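Local coordinates for vacuolar protein sorting 29 (PDB 2A22) that probably serves in vacuolar protein sorting and protein transport, as a VPS29-family member built on a calcineurin-like phosphoesterase fold, at residues 56-61 / 77-82; 119-123 / 146-150; 181-186 / 197-202. All blocks are in the same frame, centred on the assembly; numbering follows the deposited sequence.

From the N terminus, the three contacts follow one another in series, none nested in another and none crossing. Contact 1 closes a strand-helix-strand excursion through helix 68-77 and sets the edge strand 81-83 beside strand 58-61. Contact 2 closes the loop through helix 130-140, joining the end of strand 114-119 to that of strand 144-147 in the five-stranded sheet. Contact 3 closes the hairpin of strands 183-190 and 193-202, which belong to the same six-stranded sheet as contact 1. Centres lie about 17 to 18 Å apart; contacts 1 and 3 meet where Ile56 CG1 packs 3.7 Å from Leu186 CD2, whereas contact 2 touches neither.

Contact 1: 56-61 / 77-82; sequences INYVLC and ITKNVY
The Tyr58 ring and the Asn80 amide extend next to each other in one direction, their planes 35° apart. Asn80 ND2 stands over one face of the ring, offset toward the rim and 3.6 Å from Tyr58 CZ, while Asn80 CB comes equally close to Tyr58 CD2. With CG anti to the carbonyl carbon in both residues (chi1 -76° in Tyr58), the two groups leave the backbone in the same sense. From this position Asn80 ND2 also makes a weak hydrogen bond of 3.5 Å to Asn57 O. A water donates to the same carbonyl and accepts from Asn80 N, and its third bond is to Thr78 OG1, so it bridges the two segments.

Further on, Leu60 and Tyr82 run alongside each other, with Leu60 CD2 3.7 Å from Tyr82 CD2. On the other side of the sheet Val59 lies parallel to Val81, CG2 to CG2, and meets Ile77 at about a right angle; Val59 CG2 and Ile77 CG2 are 3.9 Å apart. The Ile77 methyl also reaches Ile56 CG2. Backbone bonds of a parallel pairing join the segments: Val59 N to Asn80 O, Tyr82 N to Val59 O at 2.9 Å and nearly straight (177°), and Cys61 N to Tyr82 O at 2.7 Å.

This is the closure of a beta-alpha-beta unit, with helix 68-77 as the crossover. Leu60 and Tyr82 continue onto strands 106-111 and 114-119 of the second sheet, as expected in an alpha-beta-beta-alpha sandwich. Chemically, the contact passes from a water-bridged, amide-rich end to an apolar one: three backbone bonds pair the segments, while hydrocarbon packs on both sides of the strand pair.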
loop_
_atom_site.group_PDB
_atom_site.type_symbol
_atom_site.label_atom_id
_atom_site.label_comp_id
_atom_site.label_asym_id
_atom_site.label_seq_id
_atom_site.Cartn_x
_atom_site.Cartn_y
_atom_site.Cartn_z
ATOM N N ILE A 56 -13.211 -2.903 5.517
ATOM C CA ILE A 56 -12.308 -2.326 4.511
ATOM C C ILE A 56 -13.139 -1.925 3.299
ATOM O O ILE A 56 -13.786 -2.788 2.689
ATOM C CB ILE A 56 -11.207 -3.317 4.096
ATOM C CG1 ILE A 56 -10.271 -3.603 5.275
ATOM C CG2 ILE A 56 -10.437 -2.787 2.866
ATOM C CD1 ILE A 56 -9.424 -4.851 5.078
ATOM N N ASN A 57 -13.133 -0.628 2.965
ATOM C CA ASN A 57 -13.882 -0.157 1.804
ATOM C C ASN A 57 -12.990 0.496 0.734
ATOM O O ASN A 57 -13.498 1.019 -0.256
ATOM C CB ASN A 57 -15.074 0.753 2.210
ATOM C CG ASN A 57 -14.619 2.079 2.775
ATOM O OD1 ASN A 57 -13.546 2.175 3.363
ATOM N ND2 ASN A 57 -15.404 3.127 2.556
ATOM N N TYR A 58 -11.672 0.450 0.953
ATOM C CA TYR A 58 -10.659 0.888 -0.024
ATOM C C TYR A 58 -9.382 0.073 0.131
ATOM O O TYR A 58 -8.984 -0.250 1.235
ATOM C CB TYR A 58 -10.282 2.353 0.159
ATOM C CG TYR A 58 -11.293 3.356 -0.337
ATOM C CD1 TYR A 58 -12.342 3.780 0.494
ATOM C CD2 TYR A 58 -11.188 3.904 -1.629
ATOM C CE1 TYR A 58 -13.291 4.726 0.061
ATOM C CE2 TYR A 58 -12.131 4.846 -2.083
ATOM C CZ TYR A 58 -13.177 5.249 -1.224
ATOM O OH TYR A 58 -14.109 6.171 -1.649
ATOM N N VAL A 59 -8.762 -0.256 -0.997
ATOM C CA VAL A 59 -7.482 -0.916 -1.033
ATOM C C VAL A 59 -6.630 -0.063 -1.935
ATOM O O VAL A 59 -7.033 0.211 -3.044
ATOM C CB VAL A 59 -7.561 -2.346 -1.647
ATOM C CG1 VAL A 59 -6.144 -2.989 -1.765
ATOM C CG2 VAL A 59 -8.473 -3.241 -0.840
ATOM N N LEU A 60 -5.474 0.385 -1.431
ATOM C CA LEU A 60 -4.467 1.061 -2.251
ATOM C C LEU A 60 -3.203 0.219 -2.301
ATOM O O LEU A 60 -2.472 0.076 -1.321
ATOM C CB LEU A 60 -4.176 2.472 -1.747
ATOM C CG LEU A 60 -5.410 3.348 -1.478
ATOM C CD1 LEU A 60 -4.965 4.673 -0.838
ATOM C CD2 LEU A 60 -6.212 3.566 -2.742
ATOM N N CYS A 61 -2.969 -0.373 -3.451
ATOM C CA CYS A 61 -1.906 -1.359 -3.580
ATOM C C CYS A 61 -0.725 -0.775 -4.320
ATOM O O CYS A 61 -0.882 -0.266 -5.429
ATOM C CB CYS A 61 -2.423 -2.602 -4.299
ATOM S SG CYS A 61 -1.113 -3.815 -4.597
ATOM N N ILE A 77 -11.642 -7.996 -2.467
ATOM C CA ILE A 77 -11.790 -7.502 -1.104
ATOM C C ILE A 77 -12.997 -6.561 -1.040
ATOM O O ILE A 77 -13.826 -6.684 -0.140
ATOM C CB ILE A 77 -10.494 -6.842 -0.594
ATOM C CG1 ILE A 77 -9.444 -7.952 -0.356
ATOM C CG2 ILE A 77 -10.762 -6.014 0.671
ATOM C CD1 ILE A 77 -8.119 -7.482 0.126
ATOM N N THR A 78 -13.108 -5.644 -2.004
ATOM C CA THR A 78 -14.152 -4.614 -1.965
ATOM C C THR A 78 -14.224 -4.005 -3.363
ATOM O O THR A 78 -13.358 -4.278 -4.204
ATOM C CB THR A 78 -13.876 -3.553 -0.831
ATOM O OG1 THR A 78 -15.015 -2.681 -0.665
ATOM C CG2 THR A 78 -12.589 -2.696 -1.119
ATOM N N LYS A 79 -15.247 -3.196 -3.619
ATOM C CA LYS A 79 -15.373 -2.470 -4.887
ATOM C C LYS A 79 -14.169 -1.550 -5.208
ATOM O O LYS A 79 -13.610 -1.635 -6.315
ATOM C CB LYS A 79 -16.693 -1.668 -4.914
ATOM C CG LYS A 79 -17.071 -1.125 -6.291
ATOM C CD LYS A 79 -18.276 -0.136 -6.258
ATOM C CE LYS A 79 -18.006 1.065 -5.299
ATOM N NZ LYS A 79 -18.826 2.299 -5.574
ATOM N N ASN A 80 -13.777 -0.675 -4.272
ATOM C CA ASN A 80 -12.704 0.324 -4.544
ATOM C C ASN A 80 -11.264 -0.180 -4.330
ATOM O O ASN A 80 -10.693 -0.058 -3.231
ATOM C CB ASN A 80 -12.953 1.646 -3.779
ATOM C CG ASN A 80 -14.379 2.186 -4.000
ATOM O OD1 ASN A 80 -14.884 2.144 -5.114
ATOM N ND2 ASN A 80 -15.027 2.655 -2.936
ATOM N N VAL A 81 -10.701 -0.765 -5.380
ATOM C CA VAL A 81 -9.378 -1.379 -5.314
ATOM C C VAL A 81 -8.464 -0.779 -6.394
ATOM O O VAL A 81 -8.705 -0.964 -7.590
ATOM C CB VAL A 81 -9.452 -2.907 -5.457
ATOM C CG1 VAL A 81 -8.053 -3.505 -5.497
ATOM C CG2 VAL A 81 -10.263 -3.514 -4.283
ATOM N N TYR A 82 -7.441 -0.048 -5.952
ATOM C CA TYR A 82 -6.482 0.591 -6.839
ATOM C C TYR A 82 -5.147 -0.122 -6.752
ATOM O O TYR A 82 -4.583 -0.288 -5.650
ATOM C CB TYR A 82 -6.311 2.077 -6.445
ATOM C CG TYR A 82 -7.624 2.836 -6.557
ATOM C CD1 TYR A 82 -7.944 3.492 -7.728
ATOM C CD2 TYR A 82 -8.569 2.848 -5.507
ATOM C CE1 TYR A 82 -9.143 4.159 -7.884
ATOM C CE2 TYR A 82 -9.800 3.528 -5.646
ATOM C CZ TYR A 82 -10.064 4.182 -6.854
ATOM O OH TYR A 82 -11.240 4.874 -7.089
HETATM O O HOH W 1 -14.279 -5.583 2.697
HETATM O O HOH W 2 -15.158 -0.342 -1.778
HETATM O O HOH W 3 -17.137 4.789 -1.616
#

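Contact 2: 119-123 / 146-150; sequences MHGNQ and VTGHT
His120 NE2 is gripped by His149 ND1 at 2.9 Å and, more weakly, by Asp87 OD1, which also has a weak bond to His149 ND1; either histidine could be the donor of the bond between the rings. NE2 lies in the plane of the His149 ring, at its edge. The two imidazoles meet at their edges, neither stacked on the other, with planes 80° apart, and His149 CB sits over a face of the His120 ring. Beyond the pair, His120 ND1 is hydrogen-bonded to Thr62 O, which helps to fix the turn of that ring. Asn122 CB lies over one face of the His149 ring, a CH-pi contact 3.6 Å from the ring centroid.

The backbones run alongside at the end of the strand pair. Met119 N donates to Val146 O at 3.0 Å, and Gly148 N reaches His120 O at 2.8 Å from well above the carbonyl plane. Next to them Met119 CG packs on Thr147 CG2, 3.6 Å away; chi1 of 59° brings CG between the backbone N and the carbonyl carbon of Met119, alongside the threonine methyl. Gly121 N is held by Gln123 OE1.

Two loops at the ends of neighbouring parallel strands thus bring His120 and His149 together with Asp87 around what may be an empty metal site, consistent with the metal-binding centre of the calcineurin-like phosphoesterase fold.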
loop_
_atom_site.group_PDB
_atom_site.type_symbol
_atom_site.label_atom_id
_atom_site.label_comp_id
_atom_site.label_asym_id
_atom_site.label_seq_id
_atom_site.Cartn_x
_atom_site.Cartn_y
_atom_site.Cartn_z
ATOM N N MET A 119 1.823 5.269 -5.741
ATOM C CA MET A 119 2.758 4.937 -6.798
ATOM C C MET A 119 3.760 3.905 -6.285
ATOM O O MET A 119 3.982 3.827 -5.102
ATOM C CB MET A 119 3.458 6.198 -7.329
ATOM C CG MET A 119 4.254 6.986 -6.290
ATOM S SD MET A 119 5.289 8.311 -7.016
ATOM C CE MET A 119 5.275 7.799 -8.736
ATOM N N HIS A 120 4.356 3.113 -7.175
ATOM C CA HIS A 120 5.246 2.058 -6.729
ATOM C C HIS A 120 6.482 2.559 -5.951
ATOM O O HIS A 120 6.867 1.955 -4.945
ATOM C CB HIS A 120 5.635 1.093 -7.871
ATOM C CG HIS A 120 6.514 -0.024 -7.407
ATOM N ND1 HIS A 120 6.077 -0.987 -6.518
ATOM C CD2 HIS A 120 7.823 -0.283 -7.636
ATOM C CE1 HIS A 120 7.079 -1.805 -6.238
ATOM N NE2 HIS A 120 8.150 -1.397 -6.900
ATOM N N GLY A 121 7.095 3.648 -6.401
ATOM C CA GLY A 121 8.214 4.231 -5.660
ATOM C C GLY A 121 9.589 4.119 -6.292
ATOM O O GLY A 121 10.534 4.803 -5.882
ATOM N N ASN A 122 9.714 3.262 -7.301
ATOM C CA ASN A 122 10.979 3.095 -7.980
ATOM C C ASN A 122 11.314 4.331 -8.812
ATOM O O ASN A 122 12.480 4.557 -9.146
ATOM C CB ASN A 122 10.982 1.817 -8.817
ATOM C CG ASN A 122 10.001 1.865 -9.979
ATOM O OD1 ASN A 122 8.841 2.255 -9.839
ATOM N ND2 ASN A 122 10.470 1.447 -11.133
ATOM N N GLN A 123 10.281 5.129 -9.108
ATOM C CA GLN A 123 10.408 6.440 -9.764
ATOM C C GLN A 123 10.934 7.508 -8.828
ATOM O O GLN A 123 11.201 8.622 -9.268
ATOM C CB GLN A 123 9.060 6.961 -10.280
ATOM C CG GLN A 123 8.145 5.940 -10.989
ATOM C CD GLN A 123 7.219 5.191 -10.030
ATOM O OE1 GLN A 123 7.525 5.034 -8.838
ATOM N NE2 GLN A 123 6.094 4.705 -10.556
ATOM N N VAL A 146 1.365 7.337 -0.711
ATOM C CA VAL A 146 1.640 5.918 -0.455
ATOM C C VAL A 146 2.541 5.306 -1.550
ATOM O O VAL A 146 2.166 5.239 -2.732
ATOM C CB VAL A 146 0.320 5.129 -0.346
ATOM C CG1 VAL A 146 0.589 3.660 0.115
ATOM C CG2 VAL A 146 -0.654 5.852 0.621
ATOM N N THR A 147 3.722 4.857 -1.149
ATOM C CA THR A 147 4.668 4.249 -2.086
ATOM C C THR A 147 5.221 2.947 -1.485
ATOM O O THR A 147 5.106 2.714 -0.269
ATOM C CB THR A 147 5.842 5.209 -2.398
ATOM O OG1 THR A 147 6.614 5.407 -1.204
ATOM C CG2 THR A 147 5.322 6.575 -2.893
ATOM N N GLY A 148 5.808 2.097 -2.331
ATOM C CA GLY A 148 6.415 0.846 -1.869
ATOM C C GLY A 148 7.847 0.694 -2.349
ATOM O O GLY A 148 8.719 1.539 -2.070
ATOM N N HIS A 149 8.078 -0.402 -3.062
ATOM C CA HIS A 149 9.340 -0.712 -3.729
ATOM C C HIS A 149 10.513 -1.148 -2.848
ATOM O O HIS A 149 11.189 -2.126 -3.145
ATOM C CB HIS A 149 9.782 0.405 -4.710
ATOM C CG HIS A 149 11.010 0.038 -5.475
ATOM N ND1 HIS A 149 11.010 -0.952 -6.438
ATOM C CD2 HIS A 149 12.296 0.449 -5.354
ATOM C CE1 HIS A 149 12.236 -1.108 -6.907
ATOM N NE2 HIS A 149 13.033 -0.267 -6.270
ATOM N N THR A 150 10.751 -0.436 -1.760
ATOM C CA THR A 150 11.971 -0.640 -0.966
ATOM C C THR A 150 11.876 -1.707 0.139
ATOM O O THR A 150 12.896 -2.067 0.745
ATOM C CB THR A 150 12.370 0.667 -0.341
ATOM O OG1 THR A 150 11.299 1.118 0.505
ATOM C CG2 THR A 150 12.604 1.716 -1.451
#

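Contact 3: 181-186 / 197-202; sequences PPSFML and YVYDLR
Phe184 lays one face of its ring against Tyr199, whose CB stands over that face, 3.9 Å from the ring centroid and offset toward the rim. The two rings are nearly parallel, with planes 14° apart, but displaced so that little of one ring lies over the other; their closest atoms are Phe184 CE1 and Tyr199 CD2 at 3.5 Å. A chi1 of 67° carries Phe184 CG between its own backbone N and carbonyl carbon, turning the ring back over the neighbouring strand. Leu186 CD1 adds a methyl 4.0 Å from Tyr199 CE2.

On the other face of the sheet Met185 and Val198 lie alongside each other, the extended methionine chain touching Val198 CG2 with both CG and CE. Ser183 and Asp200 pair on that face too, and Ser183 OG turns to Pro166 O. At the far end Pro181 CB packs on Arg202 CG, 3.8 Å away, while Arg202 NE forms a salt bridge of 2.9 Å with Asp200 OD2 along the same strand.

Leu201 N donates to Pro182 O, and paired backbone bonds join Phe184 to Tyr199 and Leu186 to Tyr197, among them Tyr199 N to Phe184 O at 2.8 Å, in an antiparallel hairpin whose strands run at 160°. Phe184 continues inward to Leu29, to helix 48-52 and, edge-to-face, to Phe47. The contact therefore combines a regular backbone bond network with an aromatic-aliphatic layer that ties the hairpin to the helix, while the Asp200-Arg202 salt bridge stays within one strand, beside the proline end.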
loop_
_atom_site.group_PDB
_atom_site.type_symbol
_atom_site.label_atom_id
_atom_site.label_comp_id
_atom_site.label_asym_id
_atom_site.label_seq_id
_atom_site.Cartn_x
_atom_site.Cartn_y
_atom_site.Cartn_z
ATOM N N PRO A 181 10.073 -7.751 7.613
ATOM C CA PRO A 181 9.022 -8.714 7.964
ATOM C C PRO A 181 7.832 -8.525 7.033
ATOM O O PRO A 181 7.759 -7.481 6.376
ATOM C CB PRO A 181 8.670 -8.328 9.404
ATOM C CG PRO A 181 8.926 -6.872 9.470
ATOM C CD PRO A 181 10.145 -6.625 8.567
ATOM N N PRO A 182 6.920 -9.530 6.947
ATOM C CA PRO A 182 5.619 -9.252 6.285
ATOM C C PRO A 182 4.900 -8.119 7.025
ATOM O O PRO A 182 4.926 -8.067 8.271
ATOM C CB PRO A 182 4.840 -10.580 6.419
ATOM C CG PRO A 182 5.977 -11.677 6.680
ATOM C CD PRO A 182 7.029 -10.918 7.459
ATOM N N SER A 183 4.319 -7.189 6.283
ATOM C CA SER A 183 3.613 -6.045 6.898
ATOM C C SER A 183 2.566 -5.473 5.953
ATOM O O SER A 183 2.590 -5.755 4.748
ATOM C CB SER A 183 4.592 -4.931 7.302
ATOM O OG SER A 183 5.285 -4.421 6.153
ATOM N N PHE A 184 1.652 -4.679 6.523
ATOM C CA PHE A 184 0.675 -3.891 5.788
ATOM C C PHE A 184 0.144 -2.828 6.766
ATOM O O PHE A 184 0.501 -2.830 7.960
ATOM C CB PHE A 184 -0.457 -4.771 5.211
ATOM C CG PHE A 184 -1.349 -5.399 6.273
ATOM C CD1 PHE A 184 -2.477 -4.720 6.763
ATOM C CD2 PHE A 184 -1.059 -6.666 6.774
ATOM C CE1 PHE A 184 -3.305 -5.300 7.735
ATOM C CE2 PHE A 184 -1.855 -7.250 7.751
ATOM C CZ PHE A 184 -2.999 -6.568 8.227
ATOM N N MET A 185 -0.711 -1.943 6.258
ATOM C CA MET A 185 -1.345 -0.916 7.077
ATOM C C MET A 185 -2.851 -0.887 6.864
ATOM O O MET A 185 -3.355 -1.148 5.765
ATOM C CB MET A 185 -0.779 0.457 6.746
ATOM C CG MET A 185 0.691 0.588 7.066
ATOM S SD MET A 185 1.296 2.118 6.405
ATOM C CE MET A 185 2.968 2.055 7.031
ATOM N N LEU A 186 -3.568 -0.571 7.927
ATOM C CA LEU A 186 -4.984 -0.275 7.801
ATOM C C LEU A 186 -5.165 1.127 8.346
ATOM O O LEU A 186 -4.747 1.411 9.462
ATOM C CB LEU A 186 -5.836 -1.321 8.518
ATOM C CG LEU A 186 -6.018 -2.667 7.790
ATOM C CD1 LEU A 186 -6.491 -3.763 8.744
ATOM C CD2 LEU A 186 -7.032 -2.512 6.665
ATOM N N TYR A 197 -3.140 2.072 11.637
ATOM C CA TYR A 197 -2.615 0.833 12.212
ATOM C C TYR A 197 -1.604 0.146 11.299
ATOM O O TYR A 197 -1.895 -0.177 10.153
ATOM C CB TYR A 197 -3.770 -0.096 12.515
ATOM C CG TYR A 197 -4.736 0.509 13.504
ATOM C CD1 TYR A 197 -4.427 0.544 14.877
ATOM C CD2 TYR A 197 -5.954 1.063 13.079
ATOM C CE1 TYR A 197 -5.323 1.119 15.819
ATOM C CE2 TYR A 197 -6.858 1.619 14.010
ATOM C CZ TYR A 197 -6.534 1.644 15.379
ATOM O OH TYR A 197 -7.414 2.204 16.310
ATOM N N VAL A 198 -0.401 -0.051 11.823
ATOM C CA VAL A 198 0.680 -0.641 11.083
ATOM C C VAL A 198 0.911 -2.069 11.581
ATOM O O VAL A 198 1.259 -2.280 12.753
ATOM C CB VAL A 198 1.961 0.211 11.264
ATOM C CG1 VAL A 198 3.174 -0.454 10.588
ATOM C CG2 VAL A 198 1.736 1.636 10.707
ATOM N N TYR A 199 0.723 -3.046 10.697
ATOM C CA TYR A 199 0.880 -4.478 11.088
ATOM C C TYR A 199 2.206 -5.038 10.573
ATOM O O TYR A 199 2.570 -4.784 9.442
ATOM C CB TYR A 199 -0.279 -5.335 10.566
ATOM C CG TYR A 199 -1.590 -4.956 11.220
ATOM C CD1 TYR A 199 -2.041 -5.629 12.337
ATOM C CD2 TYR A 199 -2.339 -3.881 10.751
ATOM C CE1 TYR A 199 -3.237 -5.258 12.969
ATOM C CE2 TYR A 199 -3.529 -3.519 11.354
ATOM C CZ TYR A 199 -3.955 -4.197 12.479
ATOM O OH TYR A 199 -5.108 -3.818 13.089
ATOM N N ASP A 200 2.930 -5.762 11.417
ATOM C CA ASP A 200 4.049 -6.567 10.967
ATOM C C ASP A 200 4.091 -7.924 11.674
ATOM O O ASP A 200 3.579 -8.065 12.789
ATOM C CB ASP A 200 5.376 -5.808 11.086
ATOM C CG ASP A 200 5.843 -5.629 12.542
ATOM O OD1 ASP A 200 5.020 -5.433 13.444
ATOM O OD2 ASP A 200 7.060 -5.643 12.774
ATOM N N LEU A 201 4.666 -8.917 10.997
ATOM C CA LEU A 201 4.766 -10.260 11.525
ATOM C C LEU A 201 6.222 -10.567 11.839
ATOM O O LEU A 201 7.048 -10.632 10.937
ATOM C CB LEU A 201 4.221 -11.291 10.513
ATOM C CG LEU A 201 4.291 -12.799 10.870
ATOM C CD1 LEU A 201 3.621 -13.085 12.196
ATOM C CD2 LEU A 201 3.606 -13.628 9.803
ATOM N N ARG A 202 6.527 -10.745 13.117
ATOM C CA ARG A 202 7.879 -11.094 13.580
ATOM C C ARG A 202 7.769 -12.241 14.603
ATOM O O ARG A 202 6.887 -12.238 15.480
ATOM C CB ARG A 202 8.581 -9.883 14.193
ATOM C CG ARG A 202 8.901 -8.763 13.158
ATOM C CD ARG A 202 9.573 -7.499 13.742
ATOM N NE ARG A 202 8.747 -6.821 14.755
ATOM C CZ ARG A 202 9.022 -6.807 16.061
ATOM N NH1 ARG A 202 10.112 -7.421 16.530
ATOM N NH2 ARG A 202 8.209 -6.184 16.906
#